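Local coordinates for endoglucanase (Ruminococcus champanellensis, PDB 6WQV), which hydrolyses internal beta-1,4 linkages of cellulose as a GH5 subfamily 4 endoglucanase, with a broad specificity that probably extends to xylan, at residues A[12-16]-A[234-238]; A[126-130]-A[179-183]; A[244-248]-A[299-303]; A[270-274]-A[310-316]. One frame throughout, in Å; residues are numbered along the deposited sequence.

Contact 1. Residues A[12-16]-A[234-238]; sequences RDLTA and NKLIV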
loop_
_atom_site.group_PDB
_atom_site.type_symbol
_atom_site.label_atom_id
_atom_site.label_comp_id
_atom_site.label_asym_id
_atom_site.label_seq_id
_atom_site.Cartn_x
_atom_site.Cartn_y
_atom_site.Cartn_z
ATOM N N ARG A 12 21.065 8.628 -0.577
ATOM C CA ARG A 12 20.942 9.754 0.332
ATOM C C ARG A 12 20.368 9.245 1.646
ATOM O O ARG A 12 19.459 8.413 1.654
ATOM C CB ARG A 12 19.992 10.800 -0.248
ATOM C CG ARG A 12 20.510 11.506 -1.494
ATOM C CD ARG A 12 19.530 12.593 -1.948
ATOM N NE ARG A 12 18.287 12.002 -2.434
ATOM C CZ ARG A 12 17.099 12.602 -2.432
ATOM N NH1 ARG A 12 16.961 13.832 -1.954
ATOM N NH2 ARG A 12 16.044 11.954 -2.901
ATOM N N ASP A 13 20.916 9.736 2.746
ATOM C CA ASP A 13 20.456 9.389 4.086
ATOM C C ASP A 13 19.484 10.486 4.495
ATOM O O ASP A 13 19.896 11.550 4.967
ATOM C CB ASP A 13 21.646 9.320 5.029
ATOM C CG ASP A 13 21.289 8.754 6.382
ATOM O OD1 ASP A 13 20.097 8.486 6.642
ATOM O OD2 ASP A 13 22.226 8.580 7.183
ATOM N N LEU A 14 18.194 10.230 4.298
ATOM C CA LEU A 14 17.151 11.190 4.607
ATOM C C LEU A 14 16.193 10.614 5.635
ATOM O O LEU A 14 15.959 9.400 5.680
ATOM C CB LEU A 14 16.330 11.511 3.366
ATOM C CG LEU A 14 17.085 12.104 2.184
ATOM C CD1 LEU A 14 16.108 12.259 1.033
ATOM C CD2 LEU A 14 17.714 13.419 2.559
ATOM N N THR A 15 15.603 11.492 6.434
ATOM C CA THR A 15 14.583 11.019 7.356
ATOM C C THR A 15 13.284 10.713 6.610
ATOM O O THR A 15 13.067 11.126 5.462
ATOM C CB THR A 15 14.268 12.073 8.412
ATOM O OG1 THR A 15 13.607 13.181 7.786
ATOM C CG2 THR A 15 15.517 12.551 9.097
ATOM N N ALA A 16 12.389 10.001 7.294
ATOM C CA ALA A 16 11.097 9.690 6.692
ATOM C C ALA A 16 10.342 10.961 6.329
ATOM O O ALA A 16 9.724 11.039 5.263
ATOM C CB ALA A 16 10.269 8.839 7.655
ATOM N N ASN A 234 14.263 7.840 12.893
ATOM C CA ASN A 234 13.411 8.609 11.981
ATOM C C ASN A 234 13.327 8.003 10.585
ATOM O O ASN A 234 13.389 8.715 9.582
ATOM C CB ASN A 234 13.892 10.057 11.910
ATOM C CG ASN A 234 13.778 10.764 13.235
ATOM O OD1 ASN A 234 12.722 10.747 13.855
ATOM N ND2 ASN A 234 14.874 11.367 13.691
ATOM N N LYS A 235 13.135 6.684 10.511
ATOM C CA LYS A 235 13.038 6.004 9.224
ATOM C C LYS A 235 11.731 5.240 9.026
ATOM O O LYS A 235 11.591 4.548 8.011
ATOM C CB LYS A 235 14.220 5.040 9.032
ATOM C CG LYS A 235 15.592 5.687 8.992
ATOM C CD LYS A 235 15.850 6.447 7.699
ATOM C CE LYS A 235 17.299 6.899 7.625
ATOM N NZ LYS A 235 17.649 7.375 6.261
ATOM N N LEU A 236 10.776 5.341 9.945
ATOM C CA LEU A 236 9.549 4.561 9.880
ATOM C C LEU A 236 8.341 5.445 9.588
ATOM O O LEU A 236 8.222 6.556 10.114
ATOM C CB LEU A 236 9.308 3.792 11.183
ATOM C CG LEU A 236 10.421 2.821 11.577
ATOM C CD1 LEU A 236 10.049 2.082 12.869
ATOM C CD2 LEU A 236 10.733 1.826 10.480
ATOM N N ILE A 237 7.440 4.909 8.764
ATOM C CA ILE A 237 6.225 5.582 8.327
ATOM C C ILE A 237 5.043 4.648 8.552
ATOM O O ILE A 237 5.110 3.463 8.215
ATOM C CB ILE A 237 6.319 5.921 6.827
ATOM C CG1 ILE A 237 7.551 6.772 6.528
ATOM C CG2 ILE A 237 5.046 6.608 6.339
ATOM C CD1 ILE A 237 7.966 6.725 5.059
ATOM N N VAL A 238 3.951 5.187 9.069
ATOM C CA VAL A 238 2.716 4.419 9.207
ATOM C C VAL A 238 1.884 4.564 7.940
ATOM O O VAL A 238 1.748 5.669 7.391
ATOM C CB VAL A 238 1.924 4.869 10.447
ATOM C CG1 VAL A 238 0.557 4.185 10.482
ATOM C CG2 VAL A 238 2.718 4.565 11.720
#
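K235 and A16 join the N-terminal lead-in of the chain to the start of strand 236-241, the sixth strand of the (beta/alpha)8 barrel. This is the end of the barrel where strands begin, opposite the end that carries the sugar-binding residues in this fold. The lysine sets out with its CB pointing away from residues 12-16, packing on R197 of helix 179-197, and a bend at chi2 (-73°) carries the chain back to them. CD is the first atom to arrive, lying 3.6 Å from L14 O, and CE sits 3.4 Å from both L14 O and D13 OD1. At the tip, NZ makes a salt bridge of 2.7 Å to D13 OD1, met nearly in line with its C-O bond, and an equally short hydrogen bond to L14 O, which it approaches from above the carbonyl plane. I205 O is a third acceptor, so the ammonium is gripped by one carboxylate and two backbone carbonyls.

T15, the N-cap of helix 16-22, lies beside N234 with the two side chains running the same way, and its own backbone N is bonded by Q18 OE1. The backbones are tied by a nearly straight hydrogen bond from A16 N to N234 O (2.8 Å, 160°). Just past it, A16 CB rests 3.6 Å from I237 CG1.

Contact 2. Residues A[126-130]-A[179-183]; sequences IPTNA and QEARQ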
loop_
_atom_site.group_PDB
_atom_site.type_symbol
_atom_site.label_atom_id
_atom_site.label_comp_id
_atom_site.label_asym_id
_atom_site.label_seq_id
_atom_site.Cartn_x
_atom_site.Cartn_y
_atom_site.Cartn_z
ATOM N N ILE A 126 -1.909 -14.486 10.072
ATOM C CA ILE A 126 -3.027 -14.529 11.010
ATOM C C ILE A 126 -2.604 -13.908 12.342
ATOM O O ILE A 126 -1.682 -14.423 12.992
ATOM C CB ILE A 126 -3.494 -15.978 11.210
ATOM C CG1 ILE A 126 -3.995 -16.556 9.882
ATOM C CG2 ILE A 126 -4.550 -16.074 12.307
ATOM C CD1 ILE A 126 -4.044 -18.076 9.875
ATOM N N PRO A 127 -3.279 -12.845 12.812
ATOM C CA PRO A 127 -2.841 -12.186 14.065
ATOM C C PRO A 127 -3.489 -12.763 15.321
ATOM O O PRO A 127 -4.389 -12.177 15.942
ATOM C CB PRO A 127 -3.249 -10.732 13.838
ATOM C CG PRO A 127 -4.524 -10.858 13.011
ATOM C CD PRO A 127 -4.324 -12.066 12.114
ATOM N N THR A 128 -3.019 -13.942 15.713
ATOM C CA THR A 128 -3.442 -14.593 16.943
ATOM C C THR A 128 -2.205 -15.112 17.661
ATOM O O THR A 128 -1.170 -15.381 17.041
ATOM C CB THR A 128 -4.375 -15.786 16.689
ATOM O OG1 THR A 128 -3.666 -16.800 15.963
ATOM C CG2 THR A 128 -5.613 -15.360 15.913
ATOM N N ASN A 129 -2.324 -15.271 18.981
ATOM C CA ASN A 129 -1.218 -15.839 19.740
ATOM C C ASN A 129 -0.877 -17.239 19.255
ATOM O O ASN A 129 0.292 -17.644 19.264
ATOM C CB ASN A 129 -1.571 -15.895 21.225
ATOM C CG ASN A 129 -1.530 -14.537 21.883
ATOM O OD1 ASN A 129 -0.871 -13.622 21.397
ATOM N ND2 ASN A 129 -2.239 -14.400 22.996
ATOM N N ALA A 130 -1.890 -18.002 18.837
ATOM C CA ALA A 130 -1.650 -19.377 18.419
ATOM C C ALA A 130 -0.810 -19.440 17.146
ATOM O O ALA A 130 -0.062 -20.405 16.954
ATOM C CB ALA A 130 -2.981 -20.099 18.206
ATOM N N GLN A 179 -8.224 -7.217 20.983
ATOM C CA GLN A 179 -6.992 -6.742 21.599
ATOM C C GLN A 179 -5.827 -7.662 21.269
ATOM O O GLN A 179 -4.713 -7.197 21.009
ATOM C CB GLN A 179 -7.197 -6.644 23.108
ATOM C CG GLN A 179 -5.962 -6.262 23.870
ATOM C CD GLN A 179 -6.264 -6.001 25.328
ATOM O OE1 GLN A 179 -7.132 -5.194 25.655
ATOM N NE2 GLN A 179 -5.562 -6.698 26.211
ATOM N N GLU A 180 -6.065 -8.972 21.283
ATOM C CA GLU A 180 -5.005 -9.920 20.967
ATOM C C GLU A 180 -4.456 -9.688 19.564
ATOM O O GLU A 180 -3.237 -9.688 19.360
ATOM C CB GLU A 180 -5.536 -11.344 21.136
ATOM C CG GLU A 180 -4.557 -12.437 20.763
ATOM C CD GLU A 180 -5.099 -13.831 21.028
ATOM O OE1 GLU A 180 -5.874 -14.003 21.995
ATOM O OE2 GLU A 180 -4.748 -14.758 20.266
ATOM N N ALA A 181 -5.335 -9.474 18.584
ATOM C CA ALA A 181 -4.860 -9.270 17.221
ATOM C C ALA A 181 -4.024 -8.002 17.110
ATOM O O ALA A 181 -3.014 -7.971 16.398
ATOM C CB ALA A 181 -6.039 -9.185 16.255
ATOM N N ARG A 182 -4.461 -6.926 17.768
ATOM C CA ARG A 182 -3.716 -5.674 17.686
ATOM C C ARG A 182 -2.346 -5.820 18.328
ATOM O O ARG A 182 -1.350 -5.283 17.829
ATOM C CB ARG A 182 -4.544 -4.547 18.299
ATOM C CG ARG A 182 -5.880 -4.369 17.574
ATOM C CD ARG A 182 -6.708 -3.195 18.074
ATOM N NE ARG A 182 -7.144 -3.272 19.465
ATOM C CZ ARG A 182 -8.337 -3.705 19.874
ATOM N NH1 ARG A 182 -9.240 -4.152 19.005
ATOM N NH2 ARG A 182 -8.619 -3.698 21.165
ATOM N N GLN A 183 -2.275 -6.563 19.440
ATOM C CA GLN A 183 -0.985 -6.837 20.062
ATOM C C GLN A 183 -0.077 -7.610 19.117
ATOM O O GLN A 183 1.078 -7.231 18.892
ATOM C CB GLN A 183 -1.181 -7.657 21.337
ATOM C CG GLN A 183 -1.720 -6.912 22.535
ATOM C CD GLN A 183 -2.040 -7.850 23.689
ATOM O OE1 GLN A 183 -2.239 -9.050 23.494
ATOM N NE2 GLN A 183 -2.087 -7.306 24.899
HETATM O O HOH W 1 -0.280 -11.032 22.320
HETATM O O HOH W 2 -2.594 -11.969 24.624
HETATM O O HOH W 3 -4.680 -17.560 19.863
#
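The opening turns of two neighbouring outer helices of the barrel, 129-149 and 179-197, meet through N129 and E180. T128 is the N-cap of the first helix and the peptide N-H that follows it, N129 N, gives a hydrogen bond of 2.8 Å to E180 OE2. The bond is almost straight at 172° and reaches the oxygen on its anti side, somewhat out of the carboxylate plane. E180 spans the gap because CG stands anti to the backbone N (chi1 177°) and the chain runs on extended. The N129 side chain then folds over the carboxylate: the two flat groups are stacked, with planes 6° apart and ND2 3.5 Å from E180 CD. Water 3 also donates to OE2 while accepting from A130 N. One residue before T128, P127, centre of an inverse gamma turn, sets its CG 4.0 Å from A181 CB, and its carbonyl O lies 3.2 Å from A181 CA. With an alanine at E180, N129 N would probably lose its direct acceptor and the N129 amide its stacked partner. Facing the first N-H groups of a helix, the carboxylate is likely to be favoured in its charged form.

Contact 3. Residues A[244-248]-A[299-303]; sequences SPYNF and GRVLW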
loop_
_atom_site.group_PDB
_atom_site.type_symbol
_atom_site.label_atom_id
_atom_site.label_comp_id
_atom_site.label_asym_id
_atom_site.label_seq_id
_atom_site.Cartn_x
_atom_site.Cartn_y
_atom_site.Cartn_z
ATOM N N SER A 244 -12.587 7.303 2.227
ATOM C CA SER A 244 -13.482 8.088 3.050
ATOM C C SER A 244 -14.136 9.188 2.228
ATOM O O SER A 244 -13.468 9.819 1.395
ATOM C CB SER A 244 -12.686 8.728 4.196
ATOM O OG SER A 244 -11.901 7.758 4.875
ATOM N N PRO A 245 -15.433 9.458 2.445
ATOM C CA PRO A 245 -16.331 8.732 3.364
ATOM C C PRO A 245 -16.735 7.365 2.814
ATOM O O PRO A 245 -16.928 7.227 1.610
ATOM C CB PRO A 245 -17.538 9.658 3.481
ATOM C CG PRO A 245 -17.565 10.408 2.192
ATOM C CD PRO A 245 -16.108 10.611 1.821
ATOM N N TYR A 246 -16.891 6.380 3.703
ATOM C CA TYR A 246 -17.027 4.987 3.280
ATOM C C TYR A 246 -18.180 4.780 2.303
ATOM O O TYR A 246 -18.015 4.139 1.258
ATOM C CB TYR A 246 -17.195 4.077 4.504
ATOM C CG TYR A 246 -17.604 2.665 4.132
ATOM C CD1 TYR A 246 -16.680 1.783 3.600
ATOM C CD2 TYR A 246 -18.911 2.225 4.298
ATOM C CE1 TYR A 246 -17.038 0.497 3.242
ATOM C CE2 TYR A 246 -19.283 0.933 3.940
ATOM C CZ TYR A 246 -18.341 0.074 3.412
ATOM O OH TYR A 246 -18.682 -1.209 3.050
ATOM N N ASN A 247 -19.373 5.267 2.638
ATOM C CA ASN A 247 -20.528 4.942 1.806
ATOM C C ASN A 247 -20.346 5.439 0.377
ATOM O O ASN A 247 -20.703 4.742 -0.581
ATOM C CB ASN A 247 -21.809 5.494 2.424
ATOM C CG ASN A 247 -22.300 4.644 3.574
ATOM O OD1 ASN A 247 -22.102 3.429 3.586
ATOM N ND2 ASN A 247 -22.926 5.277 4.557
ATOM N N PHE A 248 -19.782 6.637 0.220
ATOM C CA PHE A 248 -19.555 7.208 -1.104
ATOM C C PHE A 248 -18.400 6.514 -1.812
ATOM O O PHE A 248 -18.504 6.153 -2.994
ATOM C CB PHE A 248 -19.235 8.698 -0.936
ATOM C CG PHE A 248 -18.830 9.394 -2.212
ATOM C CD1 PHE A 248 -19.787 9.748 -3.144
ATOM C CD2 PHE A 248 -17.501 9.702 -2.473
ATOM C CE1 PHE A 248 -19.439 10.384 -4.313
ATOM C CE2 PHE A 248 -17.149 10.344 -3.652
ATOM C CZ PHE A 248 -18.117 10.688 -4.562
ATOM N N GLY A 299 -19.604 14.654 -8.469
ATOM C CA GLY A 299 -19.360 14.350 -7.067
ATOM C C GLY A 299 -17.951 13.860 -6.805
ATOM O O GLY A 299 -17.328 14.241 -5.809
ATOM N N ARG A 300 -17.421 13.009 -7.681
ATOM C CA ARG A 300 -16.060 12.541 -7.469
ATOM C C ARG A 300 -15.045 13.661 -7.656
ATOM O O ARG A 300 -14.013 13.673 -6.969
ATOM C CB ARG A 300 -15.734 11.354 -8.375
ATOM C CG ARG A 300 -16.499 10.085 -8.013
ATOM C CD ARG A 300 -15.715 8.828 -8.368
ATOM N NE ARG A 300 -15.609 8.656 -9.815
ATOM C CZ ARG A 300 -14.753 7.828 -10.411
ATOM N NH1 ARG A 300 -13.919 7.087 -9.700
ATOM N NH2 ARG A 300 -14.746 7.758 -11.733
ATOM N N VAL A 301 -15.306 14.598 -8.574
ATOM C CA VAL A 301 -14.414 15.746 -8.752
ATOM C C VAL A 301 -14.399 16.609 -7.497
ATOM O O VAL A 301 -13.337 17.021 -7.020
ATOM C CB VAL A 301 -14.809 16.547 -10.006
ATOM C CG1 VAL A 301 -14.117 17.910 -10.034
ATOM C CG2 VAL A 301 -14.467 15.761 -11.271
ATOM N N LEU A 302 -15.574 16.890 -6.936
ATOM C CA LEU A 302 -15.636 17.695 -5.722
ATOM C C LEU A 302 -14.963 16.973 -4.565
ATOM O O LEU A 302 -14.183 17.568 -3.808
ATOM C CB LEU A 302 -17.095 18.000 -5.396
ATOM C CG LEU A 302 -17.368 18.853 -4.161
ATOM C CD1 LEU A 302 -16.792 20.240 -4.357
ATOM C CD2 LEU A 302 -18.854 18.921 -3.861
ATOM N N TRP A 303 -15.260 15.681 -4.407
ATOM C CA TRP A 303 -14.605 14.871 -3.384
ATOM C C TRP A 303 -13.094 14.870 -3.574
ATOM O O TRP A 303 -12.337 15.083 -2.618
ATOM C CB TRP A 303 -15.175 13.446 -3.441
ATOM C CG TRP A 303 -14.377 12.437 -2.693
ATOM C CD1 TRP A 303 -14.495 12.105 -1.374
ATOM C CD2 TRP A 303 -13.328 11.620 -3.220
ATOM N NE1 TRP A 303 -13.577 11.128 -1.047
ATOM C CE2 TRP A 303 -12.852 10.815 -2.166
ATOM C CE3 TRP A 303 -12.749 11.493 -4.485
ATOM C CZ2 TRP A 303 -11.816 9.894 -2.340
ATOM C CZ3 TRP A 303 -11.718 10.583 -4.656
ATOM C CH2 TRP A 303 -11.259 9.804 -3.588
#
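Between P245 and W303, and between F248 and R300, the backbones stay 9.3 and 9.0 Å apart at their CA atoms, so that the link between helix 297-313 and the turn into helix 246-249 is made largely by side chains. That short helix belongs to the loop after the sixth strand of the barrel, in which the neighbouring Y243 and L250 line the glycan pocket.

W303 reaches across with CG anti to its backbone N (chi1 166°), presenting the pyrrole edge of its indole to S244 O. NE1 donates a hydrogen bond of 2.8 Å to that carbonyl, nearly straight at 171° and close to the ring plane. The carbonyl belongs to the cis peptide before P245, whose CD also comes up to the indole edge, 3.9 Å from NE1. F248 brings CE2 over one face of the indole, near its rim, 3.6 Å from W303 CG, the phenyl plane and the five-membered ring inclined at 49°. Farther round the same phenyl ring, CZ lies 3.9 Å from R300 CG. The charged end of R300 turns elsewhere, to A291 O and the ring of Y345. F258 packs against both aromatic rings, edge-to-face on W303.

One directional bond at the indole edge, together with F248 over a face, probably helps to fix the rotation of W303, and the buried N-H has its acceptor in a main-chain carbonyl.

Contact 4. Residues A[270-274]-A[310-316]; sequences LQEIY and IAKSYNI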
loop_
_atom_site.group_PDB
_atom_site.type_symbol
_atom_site.label_atom_id
_atom_site.label_comp_id
_atom_site.label_asym_id
_atom_site.label_seq_id
_atom_site.Cartn_x
_atom_site.Cartn_y
_atom_site.Cartn_z
ATOM N N LEU A 270 -9.563 13.139 8.017
ATOM C CA LEU A 270 -8.151 13.340 7.711
ATOM C C LEU A 270 -7.421 13.973 8.886
ATOM O O LEU A 270 -6.266 13.627 9.165
ATOM C CB LEU A 270 -8.005 14.157 6.425
ATOM C CG LEU A 270 -8.567 13.436 5.198
ATOM C CD1 LEU A 270 -8.548 14.324 3.965
ATOM C CD2 LEU A 270 -7.805 12.141 4.906
ATOM N N GLN A 271 -8.083 14.887 9.599
ATOM C CA GLN A 271 -7.497 15.461 10.806
ATOM C C GLN A 271 -7.199 14.387 11.845
ATOM O O GLN A 271 -6.217 14.501 12.589
ATOM C CB GLN A 271 -8.445 16.512 11.385
ATOM C CG GLN A 271 -7.966 17.185 12.654
ATOM C CD GLN A 271 -8.958 18.219 13.174
ATOM O OE1 GLN A 271 -8.687 19.420 13.147
ATOM N NE2 GLN A 271 -10.113 17.756 13.646
ATOM N N GLU A 272 -8.020 13.334 11.904
ATOM C CA GLU A 272 -7.770 12.266 12.870
ATOM C C GLU A 272 -6.478 11.522 12.544
ATOM O O GLU A 272 -5.740 11.122 13.455
ATOM C CB GLU A 272 -8.944 11.288 12.896
ATOM C CG GLU A 272 -10.174 11.808 13.602
ATOM C CD GLU A 272 -9.932 12.062 15.071
ATOM O OE1 GLU A 272 -9.764 11.079 15.823
ATOM O OE2 GLU A 272 -9.896 13.245 15.472
ATOM N N ILE A 273 -6.206 11.299 11.259
ATOM C CA ILE A 273 -4.933 10.695 10.870
ATOM C C ILE A 273 -3.777 11.591 11.288
ATOM O O ILE A 273 -2.771 11.126 11.840
ATOM C CB ILE A 273 -4.919 10.400 9.357
ATOM C CG1 ILE A 273 -6.057 9.436 9.007
ATOM C CG2 ILE A 273 -3.568 9.846 8.933
ATOM C CD1 ILE A 273 -6.306 9.247 7.519
ATOM N N TYR A 274 -3.889 12.892 11.012
ATOM C CA TYR A 274 -2.856 13.832 11.421
ATOM C C TYR A 274 -2.658 13.807 12.930
ATOM O O TYR A 274 -1.525 13.716 13.422
ATOM C CB TYR A 274 -3.252 15.233 10.956
ATOM C CG TYR A 274 -2.336 16.318 11.445
ATOM C CD1 TYR A 274 -1.034 16.409 10.980
ATOM C CD2 TYR A 274 -2.770 17.257 12.368
ATOM C CE1 TYR A 274 -0.187 17.405 11.425
ATOM C CE2 TYR A 274 -1.937 18.258 12.813
ATOM C CZ TYR A 274 -0.646 18.325 12.345
ATOM O OH TYR A 274 0.184 19.324 12.798
ATOM N N ILE A 310 -7.239 18.889 1.582
ATOM C CA ILE A 310 -7.202 18.706 3.029
ATOM C C ILE A 310 -5.995 17.866 3.433
ATOM O O ILE A 310 -5.287 18.201 4.395
ATOM C CB ILE A 310 -8.527 18.099 3.525
ATOM C CG1 ILE A 310 -9.692 19.057 3.269
ATOM C CG2 ILE A 310 -8.437 17.802 5.011
ATOM C CD1 ILE A 310 -11.064 18.410 3.422
ATOM N N ALA A 311 -5.733 16.770 2.717
ATOM C CA ALA A 311 -4.582 15.937 3.049
ATOM C C ALA A 311 -3.294 16.753 2.999
ATOM O O ALA A 311 -2.477 16.697 3.924
ATOM C CB ALA A 311 -4.516 14.717 2.126
ATOM N N LYS A 312 -3.111 17.548 1.943
ATOM C CA LYS A 312 -1.912 18.382 1.849
ATOM C C LYS A 312 -1.845 19.397 2.985
ATOM O O LYS A 312 -0.752 19.717 3.467
ATOM C CB LYS A 312 -1.845 19.078 0.487
ATOM C CG LYS A 312 -0.574 19.854 0.240
ATOM C CD LYS A 312 -0.556 20.479 -1.149
ATOM C CE LYS A 312 0.682 21.322 -1.347
ATOM N NZ LYS A 312 0.610 22.101 -2.609
ATOM N N SER A 313 -2.999 19.897 3.440
ATOM C CA SER A 313 -3.005 20.879 4.519
ATOM C C SER A 313 -2.545 20.272 5.839
ATOM O O SER A 313 -2.135 21.013 6.736
ATOM C CB SER A 313 -4.391 21.523 4.671
ATOM O OG SER A 313 -5.298 20.713 5.397
ATOM N N TYR A 314 -2.608 18.944 5.969
ATOM C CA TYR A 314 -2.061 18.228 7.120
ATOM C C TYR A 314 -0.727 17.566 6.796
ATOM O O TYR A 314 -0.241 16.744 7.582
ATOM C CB TYR A 314 -3.061 17.184 7.650
ATOM C CG TYR A 314 -4.292 17.807 8.273
ATOM C CD1 TYR A 314 -4.189 18.632 9.385
ATOM C CD2 TYR A 314 -5.554 17.585 7.733
ATOM C CE1 TYR A 314 -5.314 19.224 9.947
ATOM C CE2 TYR A 314 -6.687 18.173 8.292
ATOM C CZ TYR A 314 -6.557 18.982 9.395
ATOM O OH TYR A 314 -7.659 19.576 9.979
ATOM N N ASN A 315 -0.132 17.891 5.648
ATOM C CA ASN A 315 1.145 17.319 5.212
ATOM C C ASN A 315 1.090 15.791 5.123
ATOM O O ASN A 315 2.029 15.096 5.516
ATOM C CB ASN A 315 2.315 17.790 6.083
ATOM C CG ASN A 315 3.664 17.670 5.376
ATOM O OD1 ASN A 315 3.745 17.739 4.148
ATOM N ND2 ASN A 315 4.726 17.490 6.154
ATOM N N ILE A 316 0.005 15.262 4.559
ATOM C CA ILE A 316 -0.181 13.822 4.389
ATOM C C ILE A 316 -0.224 13.512 2.896
ATOM O O ILE A 316 -1.139 13.958 2.195
ATOM C CB ILE A 316 -1.457 13.312 5.067
ATOM C CG1 ILE A 316 -1.417 13.587 6.568
ATOM C CG2 ILE A 316 -1.608 11.817 4.812
ATOM C CD1 ILE A 316 -2.716 13.299 7.273
HETATM O O HOH W 4 -7.157 21.590 11.674
#
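Aliphatic contacts between L270 and I310, and between I273 and I316, line the inner part of the seam between helices 263-278 and 297-313. L270 CD1 lies 3.6 Å from I310 CG2, the two side chains crossing at about a right angle. I316 CD1 reaches I273 CG2 at 3.9 Å and touches the Y274 backbone N from the same position. L270, I273 and I316 all rest on I286 of strand 284-289 as well, as expected for adjacent outer helices of a TIM barrel layered over its sheet.

Helix 297-313 ends here in a Schellman motif: I316 N bonds to A311 O and N315 N to K312 O, with N315 at positive phi as the C-prime residue. The reversal brings I316 back against helix 263-278, two residues after Y314.

The aromatic contacts centre on Y314. Q271 CA sits over one face of its ring, 4.1 Å from the centroid, a CH-pi contact. The Y274 ring is inclined by 28° and slid aside, with centroids 5.1 Å apart and Y314 CD1 over its face. A serine in place of Y314 would probably open a gap beside Q271 and leave the Y274 ring freer to turn.

Polar contacts lie at the far end of the ring. Q267 NE2 is hydrogen-bonded to Y314 OH, and water 4 joins that hydroxyl (2.7 Å) to Q271 OE1 (3.0 Å).

In the fold
All four contacts belong to one closed eight-stranded parallel barrel and its surrounding helices. Contact 1 spans the longest stretch of chain, from the lead-in to strand 236-241, and contact 2 is nested inside that loop, with their centres about 28 Å apart. Contacts 3 and 4 follow in series and interlock, since their segments alternate along the chain. Both use helix 297-313, near its start and at its end, with centres about 16 Å apart. Contacts 2 and 3 lie farthest apart, about 33 Å between centres. Contact 1 ties the lead-in to a barrel strand, contacts 2 and 4 join neighbouring outer helices, and contact 3 ties the loop after the sixth strand, beside the glycan pocket, to an outer helix.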